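Local atomic coordinates of nitrite oxidoreductase subunit B (Kuenenia stuttgartiensis, PDB entry 7B04), a protein that probably relays electrons through its iron-sulfur clusters, as the beta subunit of the nitrite oxidoreductase that interconverts nitrite and nitrate in an anammox bacterium. Residues A[248-262]-A[344-356]. Numbering follows the deposited sequence.
Sequences LTDGRPMETRCMSAC and LFRMTQTIVYEYK. With SF4 (iron/sulfur cluster), chain Y; SF4 (iron/sulfur cluster), chain B.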
# COMPACT_ATOMS: atom_id res chain seq x y z
N LEU A 248 -19.11 -9.56 17.65
CA LEU A 248 -18.15 -10.53 17.12
C LEU A 248 -17.37 -11.21 18.24
O LEU A 248 -17.03 -12.39 18.13
CB LEU A 248 -17.18 -9.84 16.15
CG LEU A 248 -17.47 -10.05 14.66
CD1 LEU A 248 -18.86 -9.56 14.29
CD2 LEU A 248 -16.41 -9.35 13.83
N THR A 249 -17.11 -10.49 19.32
CA THR A 249 -16.43 -11.06 20.47
C THR A 249 -17.43 -11.53 21.50
O THR A 249 -17.04 -11.96 22.60
CB THR A 249 -15.44 -10.06 21.08
OG1 THR A 249 -16.08 -8.79 21.24
CG2 THR A 249 -14.22 -9.91 20.19
N ASP A 250 -18.72 -11.47 21.17
CA ASP A 250 -19.79 -12.05 22.00
C ASP A 250 -19.75 -11.46 23.42
O ASP A 250 -19.69 -12.17 24.42
CB ASP A 250 -19.64 -13.59 21.97
CG ASP A 250 -20.59 -14.33 22.92
OD1 ASP A 250 -21.73 -14.63 22.49
OD2 ASP A 250 -20.14 -14.75 24.00
N GLY A 251 -19.74 -10.13 23.49
CA GLY A 251 -19.75 -9.43 24.77
C GLY A 251 -18.41 -9.34 25.46
O GLY A 251 -18.32 -8.69 26.52
N ARG A 252 -17.38 -10.01 24.95
CA ARG A 252 -16.05 -9.96 25.53
C ARG A 252 -15.32 -8.70 25.05
O ARG A 252 -15.58 -8.20 23.95
CB ARG A 252 -15.24 -11.19 25.14
CG ARG A 252 -15.68 -12.46 25.81
CD ARG A 252 -14.87 -13.64 25.32
NE ARG A 252 -15.27 -14.86 26.02
CZ ARG A 252 -14.71 -15.29 27.14
NH1 ARG A 252 -15.15 -16.41 27.70
NH2 ARG A 252 -13.72 -14.61 27.71
N PRO A 253 -14.42 -8.16 25.87
CA PRO A 253 -13.60 -7.03 25.42
C PRO A 253 -12.79 -7.40 24.18
O PRO A 253 -12.11 -8.42 24.14
CB PRO A 253 -12.70 -6.74 26.62
CG PRO A 253 -13.47 -7.25 27.79
CD PRO A 253 -14.20 -8.47 27.29
N MET A 254 -12.87 -6.54 23.17
CA MET A 254 -12.24 -6.76 21.88
C MET A 254 -11.10 -5.77 21.70
O MET A 254 -11.21 -4.62 22.14
CB MET A 254 -13.26 -6.60 20.75
CG MET A 254 -12.74 -6.83 19.34
SD MET A 254 -14.11 -6.77 18.16
CE MET A 254 -13.30 -7.31 16.66
N GLU A 255 -10.01 -6.21 21.07
CA GLU A 255 -8.90 -5.29 20.85
C GLU A 255 -9.37 -4.16 19.95
O GLU A 255 -10.29 -4.32 19.14
CB GLU A 255 -7.71 -6.02 20.23
CG GLU A 255 -7.17 -7.18 21.05
CD GLU A 255 -5.78 -7.62 20.61
OE1 GLU A 255 -5.20 -6.96 19.73
OE2 GLU A 255 -5.27 -8.63 21.14
N THR A 256 -8.73 -3.01 20.10
CA THR A 256 -9.17 -1.86 19.33
C THR A 256 -8.97 -2.11 17.84
O THR A 256 -8.21 -2.98 17.41
CB THR A 256 -8.48 -0.57 19.77
OG1 THR A 256 -9.07 0.55 19.10
CG2 THR A 256 -7.05 -0.58 19.43
N ARG A 257 -9.69 -1.31 17.06
CA ARG A 257 -9.80 -1.54 15.63
C ARG A 257 -8.45 -1.44 14.92
O ARG A 257 -8.19 -2.19 13.97
CB ARG A 257 -10.79 -0.54 15.05
CG ARG A 257 -11.07 -0.84 13.65
CD ARG A 257 -12.48 -0.63 13.23
NE ARG A 257 -12.48 -0.61 11.78
CZ ARG A 257 -12.25 -1.69 11.03
NH1 ARG A 257 -12.23 -1.58 9.71
NH2 ARG A 257 -12.09 -2.89 11.59
N CYS A 258 -7.58 -0.53 15.36
CA CYS A 258 -6.26 -0.43 14.73
C CYS A 258 -5.36 -1.59 15.12
O CYS A 258 -4.51 -2.01 14.32
CB CYS A 258 -5.60 0.91 15.09
SG CYS A 258 -5.22 1.11 16.84
N MET A 259 -5.51 -2.13 16.33
CA MET A 259 -4.69 -3.27 16.73
C MET A 259 -5.09 -4.53 15.99
O MET A 259 -4.22 -5.30 15.55
CB MET A 259 -4.77 -3.50 18.24
CG MET A 259 -4.35 -2.32 19.10
SD MET A 259 -2.66 -1.74 18.99
CE MET A 259 -2.78 -0.25 19.97
N SER A 260 -6.39 -4.77 15.83
CA SER A 260 -6.86 -5.98 15.17
C SER A 260 -6.45 -6.02 13.70
O SER A 260 -6.35 -7.11 13.13
CB SER A 260 -8.38 -6.09 15.30
OG SER A 260 -8.88 -7.20 14.56
N ALA A 261 -6.23 -4.86 13.09
CA ALA A 261 -5.87 -4.77 11.68
C ALA A 261 -4.42 -5.12 11.38
O ALA A 261 -4.09 -5.34 10.21
CB ALA A 261 -6.15 -3.35 11.18
N CYS A 262 -3.55 -5.19 12.39
CA CYS A 262 -2.11 -5.26 12.14
C CYS A 262 -1.73 -6.51 11.37
O CYS A 262 -1.92 -7.63 11.84
CB CYS A 262 -1.33 -5.21 13.44
SG CYS A 262 0.45 -5.09 13.16
N LEU A 344 1.80 -15.32 19.99
CA LEU A 344 0.42 -15.03 20.37
C LEU A 344 -0.11 -13.76 19.73
O LEU A 344 -1.32 -13.53 19.77
CB LEU A 344 0.33 -14.92 21.90
CG LEU A 344 -1.05 -14.89 22.57
CD1 LEU A 344 -1.77 -16.21 22.37
CD2 LEU A 344 -0.92 -14.56 24.04
N PHE A 345 0.76 -12.95 19.13
CA PHE A 345 0.34 -11.67 18.57
C PHE A 345 -0.59 -11.88 17.38
O PHE A 345 -0.28 -12.67 16.47
CB PHE A 345 1.56 -10.85 18.14
CG PHE A 345 2.34 -10.26 19.28
CD1 PHE A 345 2.12 -10.66 20.59
CD2 PHE A 345 3.32 -9.31 19.03
CE1 PHE A 345 2.85 -10.11 21.62
CE2 PHE A 345 4.05 -8.76 20.06
CZ PHE A 345 3.82 -9.16 21.36
N ARG A 346 -1.72 -11.18 17.39
CA ARG A 346 -2.65 -11.14 16.26
C ARG A 346 -3.11 -12.53 15.84
O ARG A 346 -3.23 -12.84 14.66
CB ARG A 346 -2.04 -10.40 15.06
CG ARG A 346 -1.86 -8.91 15.29
CD ARG A 346 -3.11 -8.12 14.89
NE ARG A 346 -4.29 -8.50 15.68
CZ ARG A 346 -4.48 -8.17 16.95
NH1 ARG A 346 -5.58 -8.56 17.58
NH2 ARG A 346 -3.58 -7.46 17.61
N MET A 347 -3.38 -13.39 16.83
CA MET A 347 -4.00 -14.67 16.57
C MET A 347 -5.51 -14.64 16.75
O MET A 347 -6.21 -15.46 16.16
CB MET A 347 -3.40 -15.75 17.48
CG MET A 347 -1.92 -16.00 17.23
SD MET A 347 -1.60 -16.49 15.52
CE MET A 347 0.15 -16.14 15.37
N THR A 348 -6.02 -13.69 17.54
CA THR A 348 -7.45 -13.49 17.72
C THR A 348 -7.71 -12.00 17.86
O THR A 348 -6.79 -11.21 18.11
CB THR A 348 -7.99 -14.24 18.94
OG1 THR A 348 -9.41 -14.08 19.02
CG2 THR A 348 -7.35 -13.71 20.22
N GLN A 349 -8.97 -11.61 17.72
CA GLN A 349 -9.37 -10.23 17.95
C GLN A 349 -9.85 -9.99 19.38
O GLN A 349 -10.00 -8.83 19.78
CB GLN A 349 -10.46 -9.81 16.96
CG GLN A 349 -11.48 -10.88 16.62
CD GLN A 349 -12.18 -10.60 15.31
OE1 GLN A 349 -11.94 -9.58 14.67
NE2 GLN A 349 -13.06 -11.51 14.91
N THR A 350 -10.09 -11.05 20.15
CA THR A 350 -10.52 -10.90 21.53
C THR A 350 -9.31 -10.63 22.42
O THR A 350 -8.25 -11.24 22.25
CB THR A 350 -11.25 -12.16 22.00
OG1 THR A 350 -12.35 -12.44 21.12
CG2 THR A 350 -11.78 -11.98 23.42
N ILE A 351 -9.48 -9.72 23.38
CA ILE A 351 -8.38 -9.38 24.27
C ILE A 351 -8.09 -10.57 25.19
O ILE A 351 -9.01 -11.18 25.75
CB ILE A 351 -8.70 -8.12 25.09
CG1 ILE A 351 -8.86 -6.91 24.16
CG2 ILE A 351 -7.61 -7.85 26.11
CD1 ILE A 351 -9.39 -5.68 24.86
N VAL A 352 -6.81 -10.89 25.34
CA VAL A 352 -6.36 -11.99 26.18
C VAL A 352 -5.74 -11.40 27.44
O VAL A 352 -4.82 -10.58 27.36
CB VAL A 352 -5.35 -12.89 25.44
CG1 VAL A 352 -4.69 -13.83 26.42
CG2 VAL A 352 -6.04 -13.66 24.32
N TYR A 353 -6.24 -11.83 28.60
CA TYR A 353 -5.77 -11.30 29.87
C TYR A 353 -4.70 -12.16 30.53
O TYR A 353 -3.91 -11.63 31.33
CB TYR A 353 -6.95 -11.15 30.84
CG TYR A 353 -7.94 -10.10 30.41
CD1 TYR A 353 -7.88 -8.81 30.92
CD2 TYR A 353 -8.92 -10.39 29.47
CE1 TYR A 353 -8.78 -7.85 30.53
CE2 TYR A 353 -9.82 -9.43 29.07
CZ TYR A 353 -9.75 -8.16 29.60
OH TYR A 353 -10.64 -7.19 29.21
N GLU A 354 -4.64 -13.45 30.22
CA GLU A 354 -3.62 -14.33 30.78
C GLU A 354 -3.17 -15.32 29.71
O GLU A 354 -3.95 -15.72 28.85
CB GLU A 354 -4.17 -15.07 32.00
CG GLU A 354 -3.13 -15.56 32.98
CD GLU A 354 -3.65 -15.60 34.40
OE1 GLU A 354 -4.77 -15.10 34.64
OE2 GLU A 354 -2.95 -16.14 35.29
N TYR A 355 -1.90 -15.73 29.80
CA TYR A 355 -1.35 -16.73 28.90
C TYR A 355 -0.71 -17.86 29.70
O TYR A 355 -0.29 -17.68 30.85
CB TYR A 355 -0.29 -16.13 27.96
CG TYR A 355 1.07 -15.96 28.61
CD1 TYR A 355 1.36 -14.85 29.38
CD2 TYR A 355 2.06 -16.93 28.46
CE1 TYR A 355 2.60 -14.70 29.99
CE2 TYR A 355 3.30 -16.79 29.06
CZ TYR A 355 3.56 -15.67 29.82
OH TYR A 355 4.79 -15.52 30.42
N LYS A 356 -0.64 -19.04 29.08
CA LYS A 356 0.13 -20.15 29.62
C LYS A 356 0.38 -21.15 28.49
O LYS A 356 -0.40 -21.24 27.54
CB LYS A 356 -0.50 -20.80 30.86
CG LYS A 356 -1.82 -21.46 30.70
CD LYS A 356 -2.05 -22.35 31.91
CE LYS A 356 -1.36 -23.68 31.72
NZ LYS A 356 -1.86 -24.33 30.48
FE1 SF4 Y . -8.42 4.68 15.77
FE2 SF4 Y . -7.35 5.13 18.25
FE3 SF4 Y . -6.57 2.94 16.81
FE4 SF4 Y . -9.09 3.06 17.87
S1 SF4 Y . -7.12 3.00 19.02
S2 SF4 Y . -8.53 2.40 15.76
S3 SF4 Y . -9.55 5.28 17.66
S4 SF4 Y . -6.24 5.13 16.26
FE1 SF4 B . 1.32 -2.70 9.01
FE2 SF4 B . 0.40 -0.93 10.88
FE3 SF4 B . 3.01 -1.77 10.95
FE4 SF4 B . 0.99 -3.51 11.60
S1 SF4 B . 1.58 -1.61 12.72
S2 SF4 B . 2.79 -3.93 10.25
S3 SF4 B . -0.64 -2.83 10.16
S4 SF4 B . 2.01 -0.55 9.31
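The guanidinium of Arg346 has the backbone of Met259 and Ser260 over one face, Ser260 CA standing 3.4 Å above its plane, and the Glu255 carboxylate at its edge. The two planes stand 84° apart, and it is Glu255 OE1 that takes both bonds: Arg346 NH2 at 2.7 Å, from the syn side, and NH1, more weakly, within the same salt bridge. Arginine suits this place by its charge and several N-H donors, NE reaching Tyr93 of the subunit A chain; bends at chi2 (-88°) and chi3 bring the guanidinium there while CD lies beside Cys262 CB. Glutamate supplies the countercharge. At the Tyr353 ring, Pro253 CG lies at the edge, 4.2 Å from CZ, and Ile351 CG2 sits over one face. Pro253 to Glu255 run beside Gln349 to Ile351 around a single beta bridge of Met254 with Thr350; Ile351 N donates to Pro253 O (3.0 Å) and Glu255 N to Gln349 O (2.9 Å). Proline thus pairs through its carbonyl while its ring meets Tyr353 and apolar Ile351, whose CD1 is 3.9 Å from Pro253 CB. Thr350 turns its methyl CG2 to Arg252 CB (3.9 Å). A leucine in place of Arg346 would probably leave the buried Glu255 carboxylate without its countercharge and Tyr93 of subunit A without the N-H that NE gives it. Charge pair and backbone bonds tie 344-356 to the segment whose Cys258 and Cys262 bind two different [4Fe-4S] clusters, at the interface with subunit A.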